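Local coordinates for protein eukaryotic translation initiation factor 4 gamma 5 (Trypanosoma cruzi, PDB 6OZU) that probably acts as a scaffold in translation initiation, its helical MIF4G domain being expected, as in other eIF4G proteins, to bind partner initiation factors such as eIF4A, at residues A[26-31]-A[68-73]; A[40-44]-A[85-89]; A[102-106]-A[128-132]; A[205-209]-A[220-224]. All coordinates share one frame; numbering follows the deposited sequence.

Interaction 1: A[26-31]-A[68-73]; sequences MKEELT and KLVVSL
Leu69 CD2 packs against the backbone of Met26 and Lys27 where helix 23-31 crosses helix 63-76 in the all-helical MIF4G domain. The short axes pass 9.7 Å apart at -47°. That methyl lies 3.8 Å from the carbonyl carbon of Met26 and also touches Met26 CB; the rest of the Met26 side chain leads away and touches Arg17 and Val18. Lys27 lies alongside Ser72, with CG anti to its carbonyl carbon (chi1 -79°) and the chain extended beyond, and its methylenes run over the serine and on toward the carbonyl of Lys68. Its CG is 3.5 Å from Ser72 OG, a van der Waals contact between a methylene and a hydroxyl oxygen, while the ammonium end has a long, weak ion pair with a bound sulfate outside the two segments. Leu30 is the main apolar insertion. Its CD2 enters between Leu69 and Leu73, 3.9 Å from Leu73 CB and 3.3 Å from the carbonyl oxygen Leu69 O, and the side chains of Leu30 and Leu73 cross at about a right angle. Thr31 ends the row: its hydroxyl donates to Glu28 O within its own helix, and its CG2 methyl lies 4.3 Å from Ser72 OG.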
# COMPACT_ATOMS: atom_id res chain seq x y z
N MET A 26 -9.84 20.63 0.88
CA MET A 26 -8.43 20.23 0.90
C MET A 26 -7.91 19.90 -0.50
O MET A 26 -6.77 20.26 -0.85
CB MET A 26 -8.18 19.10 1.92
CG MET A 26 -8.39 19.55 3.38
SD MET A 26 -7.50 21.07 3.83
CE MET A 26 -8.86 22.27 3.87
N LYS A 27 -8.77 19.25 -1.32
CA LYS A 27 -8.51 18.93 -2.72
C LYS A 27 -8.35 20.23 -3.51
O LYS A 27 -7.43 20.32 -4.33
CB LYS A 27 -9.66 18.10 -3.30
CG LYS A 27 -9.62 16.63 -2.92
CD LYS A 27 -10.80 15.90 -3.51
CE LYS A 27 -10.69 14.43 -3.29
NZ LYS A 27 -12.02 13.77 -3.38
N GLU A 28 -9.22 21.23 -3.25
CA GLU A 28 -9.12 22.50 -3.98
C GLU A 28 -7.94 23.35 -3.47
O GLU A 28 -7.35 24.06 -4.28
CB GLU A 28 -10.45 23.28 -4.06
CG GLU A 28 -11.05 23.76 -2.74
CD GLU A 28 -12.53 24.10 -2.80
OE1 GLU A 28 -12.92 25.15 -2.22
OE2 GLU A 28 -13.30 23.33 -3.42
N GLU A 29 -7.56 23.23 -2.16
CA GLU A 29 -6.38 23.92 -1.61
C GLU A 29 -5.08 23.39 -2.25
O GLU A 29 -4.16 24.17 -2.48
CB GLU A 29 -6.32 23.77 -0.08
CG GLU A 29 -7.08 24.85 0.66
CD GLU A 29 -6.63 25.09 2.09
OE1 GLU A 29 -7.50 25.27 2.96
OE2 GLU A 29 -5.40 25.12 2.33
N LEU A 30 -5.03 22.07 -2.54
CA LEU A 30 -3.89 21.40 -3.16
C LEU A 30 -3.77 21.80 -4.63
O LEU A 30 -2.66 22.13 -5.06
CB LEU A 30 -3.99 19.88 -2.98
CG LEU A 30 -2.82 19.01 -3.49
CD1 LEU A 30 -1.57 19.21 -2.64
CD2 LEU A 30 -3.20 17.56 -3.46
N THR A 31 -4.90 21.82 -5.39
CA THR A 31 -4.89 22.23 -6.80
C THR A 31 -4.49 23.70 -6.94
O THR A 31 -3.86 24.07 -7.93
CB THR A 31 -6.21 21.90 -7.54
OG1 THR A 31 -7.27 22.73 -7.05
CG2 THR A 31 -6.58 20.41 -7.47
N LYS A 68 -6.28 9.95 -1.17
CA LYS A 68 -7.31 10.63 -1.97
C LYS A 68 -6.86 12.01 -2.50
O LYS A 68 -7.40 12.48 -3.51
CB LYS A 68 -8.63 10.74 -1.20
CG LYS A 68 -9.45 9.47 -1.24
CD LYS A 68 -10.71 9.57 -0.38
CE LYS A 68 -11.37 8.24 -0.20
NZ LYS A 68 -10.53 7.31 0.59
N LEU A 69 -5.88 12.64 -1.82
CA LEU A 69 -5.30 13.93 -2.20
C LEU A 69 -4.35 13.73 -3.37
O LEU A 69 -4.29 14.57 -4.25
CB LEU A 69 -4.58 14.61 -1.01
CG LEU A 69 -5.45 15.25 0.07
CD1 LEU A 69 -4.62 15.64 1.28
CD2 LEU A 69 -6.23 16.47 -0.45
N VAL A 70 -3.63 12.58 -3.38
CA VAL A 70 -2.69 12.18 -4.42
C VAL A 70 -3.47 11.85 -5.71
O VAL A 70 -3.04 12.25 -6.79
CB VAL A 70 -1.75 11.03 -3.96
CG1 VAL A 70 -0.82 10.58 -5.09
CG2 VAL A 70 -0.93 11.45 -2.74
N VAL A 71 -4.65 11.19 -5.58
CA VAL A 71 -5.54 10.87 -6.72
C VAL A 71 -6.02 12.19 -7.34
O VAL A 71 -6.00 12.34 -8.56
CB VAL A 71 -6.75 9.97 -6.30
CG1 VAL A 71 -7.71 9.76 -7.48
CG2 VAL A 71 -6.27 8.64 -5.76
N SER A 72 -6.41 13.15 -6.47
CA SER A 72 -6.89 14.49 -6.82
C SER A 72 -5.83 15.26 -7.62
O SER A 72 -6.15 15.87 -8.66
CB SER A 72 -7.26 15.24 -5.54
OG SER A 72 -7.68 16.57 -5.81
N LEU A 73 -4.58 15.19 -7.15
CA LEU A 73 -3.40 15.83 -7.71
C LEU A 73 -3.09 15.30 -9.11
O LEU A 73 -2.80 16.11 -9.98
CB LEU A 73 -2.22 15.63 -6.73
CG LEU A 73 -0.82 16.09 -7.12
CD1 LEU A 73 -0.78 17.59 -7.38
CD2 LEU A 73 0.18 15.74 -6.02

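Interaction 2: A[40-44]-A[85-89]; sequences DKEIQ and RFIRN
Helix 40-53 and helix 82-112 meet through segments whose axes come within 10.2 Å at a crossing angle of -50°, Asp40 facing Phe86 and Ile43 facing Ile87. The phenyl ring of Phe86 carries most of the contact. Its CG is anti to the backbone N (chi1 -175°), which projects the ring across the gap into the first turn of helix 40-53. There the carboxylate of Asp40 lies over one face, nearly parallel to the ring with only 10° between the planes; OD1 sits 3.6 Å above the ring plane, displaced toward the rim. The far end of the ring meets backbone as well, CE2 coming to 3.4 Å from Asp40 O, the same carbonyl that accepts the helical bond from Gln44 N. Ile43 approaches differently: its CG2 methyl stands at the ring edge, in plane, 3.6 Å from Phe86 CD2. That methyl is shared, since it also rests 3.6 Å from Ile87 CG1, and it thereby links the aromatic contact to the aliphatic one. Gln44, extended beyond CG, crosses Phe86 at about a right angle and brings OE1 to 3.7 Å from Phe86 CZ. No hydrogen bond joins the segments. Asp40 and Gln44 are the exposed residues of the contact, and a glycerol, probably from the crystallisation liquor, lies by the Phe86 side chain. Buried Ile87 continues onto Leu73 and Ile74 of helix 63-76, while further along helix 82-112 Arg93 touches both Gln44 and Phe86.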
# COMPACT_ATOMS: atom_id res chain seq x y z
N ASP A 40 11.68 19.98 -10.10
CA ASP A 40 11.67 18.52 -9.91
C ASP A 40 11.84 18.21 -8.42
O ASP A 40 11.11 17.37 -7.90
CB ASP A 40 12.82 17.85 -10.68
CG ASP A 40 12.70 17.74 -12.19
OD1 ASP A 40 11.58 17.89 -12.72
OD2 ASP A 40 13.74 17.47 -12.85
N LYS A 41 12.80 18.90 -7.75
CA LYS A 41 13.10 18.73 -6.32
C LYS A 41 11.90 19.07 -5.44
O LYS A 41 11.58 18.29 -4.54
CB LYS A 41 14.38 19.50 -5.90
N GLU A 42 11.20 20.18 -5.75
CA GLU A 42 9.99 20.64 -5.05
C GLU A 42 8.83 19.65 -5.16
O GLU A 42 8.14 19.41 -4.16
CB GLU A 42 9.56 22.02 -5.55
CG GLU A 42 10.47 23.15 -5.11
CD GLU A 42 10.19 24.51 -5.71
OE1 GLU A 42 9.62 24.58 -6.83
OE2 GLU A 42 10.54 25.52 -5.06
N ILE A 43 8.62 19.07 -6.37
CA ILE A 43 7.56 18.09 -6.65
C ILE A 43 7.89 16.75 -5.97
O ILE A 43 7.02 16.18 -5.32
CB ILE A 43 7.27 17.97 -8.19
CG1 ILE A 43 6.79 19.32 -8.77
CG2 ILE A 43 6.22 16.88 -8.47
CD1 ILE A 43 7.05 19.51 -10.20
N GLN A 44 9.15 16.29 -6.09
CA GLN A 44 9.63 15.04 -5.47
C GLN A 44 9.46 15.09 -3.94
O GLN A 44 9.12 14.07 -3.33
CB GLN A 44 11.10 14.79 -5.84
CG GLN A 44 11.53 13.34 -5.81
CD GLN A 44 12.79 13.12 -6.61
OE1 GLN A 44 12.78 13.13 -7.84
NE2 GLN A 44 13.91 12.92 -5.93
N ARG A 85 3.44 13.83 -15.87
CA ARG A 85 4.29 12.68 -16.15
C ARG A 85 5.32 12.55 -15.04
O ARG A 85 5.52 11.44 -14.52
CB ARG A 85 4.95 12.83 -17.53
CG ARG A 85 5.46 11.52 -18.11
CD ARG A 85 6.23 11.63 -19.43
NE ARG A 85 7.03 12.86 -19.58
CZ ARG A 85 6.60 13.96 -20.19
NH1 ARG A 85 5.38 14.00 -20.71
NH2 ARG A 85 7.37 15.02 -20.27
N PHE A 86 5.90 13.70 -14.59
CA PHE A 86 6.88 13.72 -13.50
C PHE A 86 6.30 13.23 -12.19
O PHE A 86 6.96 12.42 -11.54
CB PHE A 86 7.56 15.10 -13.33
CG PHE A 86 8.65 15.08 -12.29
CD1 PHE A 86 9.92 14.60 -12.60
CD2 PHE A 86 8.39 15.47 -10.98
CE1 PHE A 86 10.92 14.54 -11.62
CE2 PHE A 86 9.38 15.39 -10.00
CZ PHE A 86 10.65 14.94 -10.33
N ILE A 87 5.10 13.72 -11.78
CA ILE A 87 4.42 13.32 -10.53
C ILE A 87 4.25 11.80 -10.50
O ILE A 87 4.53 11.17 -9.47
CB ILE A 87 3.07 14.05 -10.30
CG1 ILE A 87 3.26 15.56 -10.07
CG2 ILE A 87 2.32 13.45 -9.10
CD1 ILE A 87 1.97 16.39 -10.16
N ARG A 88 3.79 11.23 -11.63
CA ARG A 88 3.55 9.81 -11.82
C ARG A 88 4.82 8.95 -11.68
O ARG A 88 4.78 7.89 -11.06
CB ARG A 88 2.85 9.57 -13.16
CG ARG A 88 1.37 9.91 -13.09
CD ARG A 88 0.78 10.11 -14.46
NE ARG A 88 -0.67 10.30 -14.39
CZ ARG A 88 -1.27 11.46 -14.22
NH1 ARG A 88 -0.56 12.58 -14.09
NH2 ARG A 88 -2.59 11.53 -14.18
N ASN A 89 5.94 9.43 -12.20
CA ASN A 89 7.22 8.74 -12.08
C ASN A 89 7.81 8.91 -10.69
O ASN A 89 8.55 8.03 -10.25
CB ASN A 89 8.19 9.20 -13.18
CG ASN A 89 7.77 8.71 -14.54
OD1 ASN A 89 7.67 7.50 -14.80
ND2 ASN A 89 7.49 9.64 -15.42

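Interaction 3: A[102-106]-A[128-132]; sequences AEEAQ and FAGKQ
An antiparallel helical hairpin, formed by consecutive helices 82-112 and 118-144, brings Ala102 against Gln132 and Ala105 against Phe128. The local axes are 174° apart in direction and 11.4 Å from each other. One side-chain hydrogen bond spans the pair: Gln132 NE2 donates to Ala102 O at 2.9 Å, nearly straight at 165°. The acceptor lies close to the amide plane of Gln132, but the donor stands above the carbonyl plane of Ala102, on the face opposite the one used by the helical donor Gln106 N. Two bonds thus grip this oxygen, one within its helix and one from the partner. The bend of Gln132 at chi2 (68°) brings its amide to Ala102, where OE1 lies 3.5 Å from Ala102 CB. One turn away from Gln132, Phe128 points its ring edge at Ala105, whose CB lies in the ring plane 3.6 Å from Phe128 CZ. Gln106 OE1 comes to 3.2 Å from Phe128 CE2, its amide standing almost perpendicular to the ring. Trp159 of helix 150-162 touches both Gln106 and Gln132, and His178 adds to the packing on Gln132. Such pairing of sequential antiparallel helices is typical of the HEAT-like alpha-solenoid of MIF4G domains.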
# COMPACT_ATOMS: atom_id res chain seq x y z
N ALA A 102 10.64 -1.59 3.42
CA ALA A 102 9.82 -2.55 4.15
C ALA A 102 10.35 -3.98 3.97
O ALA A 102 10.49 -4.67 4.97
CB ALA A 102 8.37 -2.44 3.73
N GLU A 103 10.76 -4.38 2.74
CA GLU A 103 11.34 -5.70 2.46
C GLU A 103 12.66 -5.92 3.22
O GLU A 103 12.79 -6.92 3.93
CB GLU A 103 11.55 -5.90 0.95
CG GLU A 103 12.05 -7.29 0.60
CD GLU A 103 12.33 -7.56 -0.87
OE1 GLU A 103 12.13 -6.64 -1.70
OE2 GLU A 103 12.75 -8.69 -1.18
N GLU A 104 13.62 -5.00 3.06
CA GLU A 104 14.93 -5.03 3.71
C GLU A 104 14.87 -4.94 5.24
O GLU A 104 15.72 -5.54 5.90
CB GLU A 104 15.86 -3.95 3.12
CG GLU A 104 17.34 -4.14 3.41
CD GLU A 104 17.96 -5.50 3.14
OE1 GLU A 104 17.68 -6.10 2.08
OE2 GLU A 104 18.75 -5.96 4.00
N ALA A 105 13.87 -4.23 5.81
CA ALA A 105 13.67 -4.10 7.25
C ALA A 105 13.28 -5.47 7.83
O ALA A 105 13.78 -5.84 8.89
CB ALA A 105 12.59 -3.07 7.53
N GLN A 106 12.43 -6.22 7.10
CA GLN A 106 11.98 -7.58 7.41
C GLN A 106 13.19 -8.53 7.39
O GLN A 106 13.37 -9.31 8.34
CB GLN A 106 10.91 -8.02 6.38
CG GLN A 106 10.27 -9.37 6.65
CD GLN A 106 9.40 -9.36 7.89
OE1 GLN A 106 8.49 -8.53 8.05
NE2 GLN A 106 9.68 -10.29 8.81
N PHE A 128 8.31 -5.16 15.71
CA PHE A 128 8.46 -4.92 14.29
C PHE A 128 7.13 -4.88 13.57
O PHE A 128 6.91 -3.98 12.77
CB PHE A 128 9.44 -5.91 13.65
CG PHE A 128 9.74 -5.60 12.20
CD1 PHE A 128 10.57 -4.55 11.86
CD2 PHE A 128 9.16 -6.35 11.18
CE1 PHE A 128 10.81 -4.24 10.52
CE2 PHE A 128 9.41 -6.05 9.84
CZ PHE A 128 10.23 -5.00 9.52
N ALA A 129 6.24 -5.85 13.86
CA ALA A 129 4.91 -5.98 13.27
C ALA A 129 4.10 -4.67 13.35
O ALA A 129 3.42 -4.31 12.38
CB ALA A 129 4.17 -7.11 13.94
N GLY A 130 4.22 -3.97 14.49
CA GLY A 130 3.55 -2.70 14.76
C GLY A 130 3.98 -1.57 13.84
O GLY A 130 3.21 -0.64 13.57
N LYS A 131 5.23 -1.67 13.35
CA LYS A 131 5.83 -0.74 12.41
C LYS A 131 5.54 -1.20 10.98
O LYS A 131 5.16 -0.38 10.15
CB LYS A 131 7.34 -0.59 12.67
CG LYS A 131 7.67 0.13 14.01
CD LYS A 131 9.18 0.17 14.36
CE LYS A 131 9.50 -0.36 15.74
NZ LYS A 131 9.42 0.69 16.81
N GLN A 132 5.65 -2.51 10.72
CA GLN A 132 5.39 -3.10 9.42
C GLN A 132 3.94 -2.97 8.96
O GLN A 132 3.72 -2.81 7.76
CB GLN A 132 5.88 -4.55 9.35
CG GLN A 132 6.10 -5.10 7.92
CD GLN A 132 7.26 -4.47 7.16
OE1 GLN A 132 7.31 -3.25 6.94
NE2 GLN A 132 8.20 -5.28 6.71

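Interaction 4: A[205-209]-A[220-224]; sequences LEELM and LLLNT
Leu221 packs against Leu205, Leu208 and Met209 where helix 194-208 and the following Met209 pack on helix 215-235, the last helical pair of the MIF4G alpha-helical fold. The contact across the segments is apolar, without a hydrogen bond between them. At its centre, Leu221 puts CD1 4.0 Å from Leu208 CB and CD2 4.3 Å from Leu205 CD2, the Leu208 and Leu221 side chains crossing at about a right angle. Met209 covers the other flank of Leu221: its CG is 3.6 Å from Leu221 CB, and the two side chains slide past each other in opposite directions. Further toward the surface, Met209 SD lies 3.3 Å from Leu222 CD2, and the bend at chi3 (62°) carries CE onto the same isopropyl group. At the opposite end of the contact, the Leu205 CD1 methyl meets Thr224 CG2 at 3.5 Å. Around this apolar layer, Phe179 of helix 173-186 touches Leu205, Leu183 touches Thr224, and Leu154 and Leu157 of helix 150-162 pack on Leu208. The polar bonds stay on the helices or lead outward: Leu208 O accepts from Tyr162 OH. Thr224 turns its methyl to Leu205 and its hydroxyl back to its own helix, where OG1 donates to Leu220 O at 2.7 Å from the face opposite that used by Thr224 N.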
# COMPACT_ATOMS: atom_id res chain seq x y z
N LEU A 205 -3.18 -12.97 -6.55
CA LEU A 205 -3.19 -14.22 -5.79
C LEU A 205 -3.12 -15.43 -6.69
O LEU A 205 -2.55 -16.43 -6.27
CB LEU A 205 -4.38 -14.31 -4.82
CG LEU A 205 -4.58 -13.15 -3.83
CD1 LEU A 205 -5.76 -13.42 -2.96
CD2 LEU A 205 -3.33 -12.90 -2.98
N GLU A 206 -3.66 -15.34 -7.92
CA GLU A 206 -3.60 -16.43 -8.91
C GLU A 206 -2.18 -16.60 -9.43
O GLU A 206 -1.77 -17.72 -9.69
CB GLU A 206 -4.57 -16.21 -10.08
CG GLU A 206 -6.03 -16.50 -9.76
CD GLU A 206 -6.45 -17.95 -9.65
OE1 GLU A 206 -7.23 -18.26 -8.72
OE2 GLU A 206 -6.02 -18.78 -10.48
N GLU A 207 -1.41 -15.48 -9.55
CA GLU A 207 -0.00 -15.49 -9.96
C GLU A 207 0.88 -16.18 -8.93
O GLU A 207 1.71 -17.00 -9.30
CB GLU A 207 0.51 -14.09 -10.24
CG GLU A 207 0.27 -13.67 -11.66
CD GLU A 207 0.79 -12.29 -12.03
OE1 GLU A 207 1.82 -12.21 -12.73
OE2 GLU A 207 0.15 -11.30 -11.61
N LEU A 208 0.69 -15.86 -7.64
CA LEU A 208 1.43 -16.49 -6.53
C LEU A 208 1.19 -18.02 -6.52
O LEU A 208 2.05 -18.77 -6.08
CB LEU A 208 1.00 -15.89 -5.19
CG LEU A 208 1.32 -14.41 -4.97
CD1 LEU A 208 0.41 -13.83 -3.93
CD2 LEU A 208 2.77 -14.20 -4.61
N MET A 209 0.04 -18.46 -7.04
CA MET A 209 -0.33 -19.86 -7.14
C MET A 209 0.50 -20.61 -8.17
O MET A 209 0.52 -21.85 -8.16
CB MET A 209 -1.77 -19.96 -7.52
CG MET A 209 -2.64 -19.87 -6.38
SD MET A 209 -4.03 -20.82 -6.79
CE MET A 209 -3.23 -22.47 -6.97
N LEU A 220 -4.26 -21.95 1.21
CA LEU A 220 -4.38 -20.54 1.56
C LEU A 220 -4.81 -19.69 0.37
O LEU A 220 -5.81 -18.98 0.48
CB LEU A 220 -3.07 -20.01 2.15
CG LEU A 220 -3.09 -18.54 2.59
CD1 LEU A 220 -3.04 -18.43 4.05
CD2 LEU A 220 -1.97 -17.78 1.99
N LEU A 221 -4.08 -19.77 -0.75
CA LEU A 221 -4.36 -18.99 -1.96
C LEU A 221 -5.68 -19.37 -2.65
O LEU A 221 -6.40 -18.47 -3.08
CB LEU A 221 -3.19 -19.06 -2.92
CG LEU A 221 -1.87 -18.48 -2.41
CD1 LEU A 221 -0.70 -18.99 -3.22
CD2 LEU A 221 -1.92 -16.93 -2.33
N LEU A 222 -6.01 -20.68 -2.69
CA LEU A 222 -7.26 -21.16 -3.28
C LEU A 222 -8.48 -20.81 -2.46
O LEU A 222 -9.49 -20.46 -3.05
CB LEU A 222 -7.23 -22.66 -3.60
CG LEU A 222 -6.31 -23.08 -4.75
CD1 LEU A 222 -6.21 -24.55 -4.85
CD2 LEU A 222 -6.80 -22.53 -6.07
N ASN A 223 -8.40 -20.93 -1.11
CA ASN A 223 -9.52 -20.59 -0.23
C ASN A 223 -9.78 -19.08 -0.23
O ASN A 223 -10.95 -18.68 -0.19
CB ASN A 223 -9.33 -21.12 1.19
CG ASN A 223 -10.63 -21.39 1.91
OD1 ASN A 223 -10.74 -21.23 3.12
ND2 ASN A 223 -11.64 -21.76 1.17
N THR A 224 -8.70 -18.27 -0.32
CA THR A 224 -8.76 -16.80 -0.36
C THR A 224 -9.46 -16.33 -1.65
O THR A 224 -10.43 -15.56 -1.57
CB THR A 224 -7.37 -16.19 -0.11
OG1 THR A 224 -6.92 -16.57 1.19
CG2 THR A 224 -7.37 -14.71 -0.19

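Overall arrangement
Interactions 1 and 2 form one continuous region: their segments alternate along the chain, their centres are 15 Å apart, and Leu73 CD1 meets Ile87 CD1 at 4.1 Å. Both are partly buried, inclined helix crossings without a cross-segment hydrogen bond, but the first is mainly leucine packing flanked by a lysine-serine contact and the second is centred on an aromatic ring. Helix 82-112 then carries the chain to interaction 3, whose centre is about 27 Å from that of interaction 2. This buried contact alone has a hydrogen bond between its segments. Interaction 4, again partly buried and apolar, lies across the chain's centre from interactions 1 and 2, joining the last two helices.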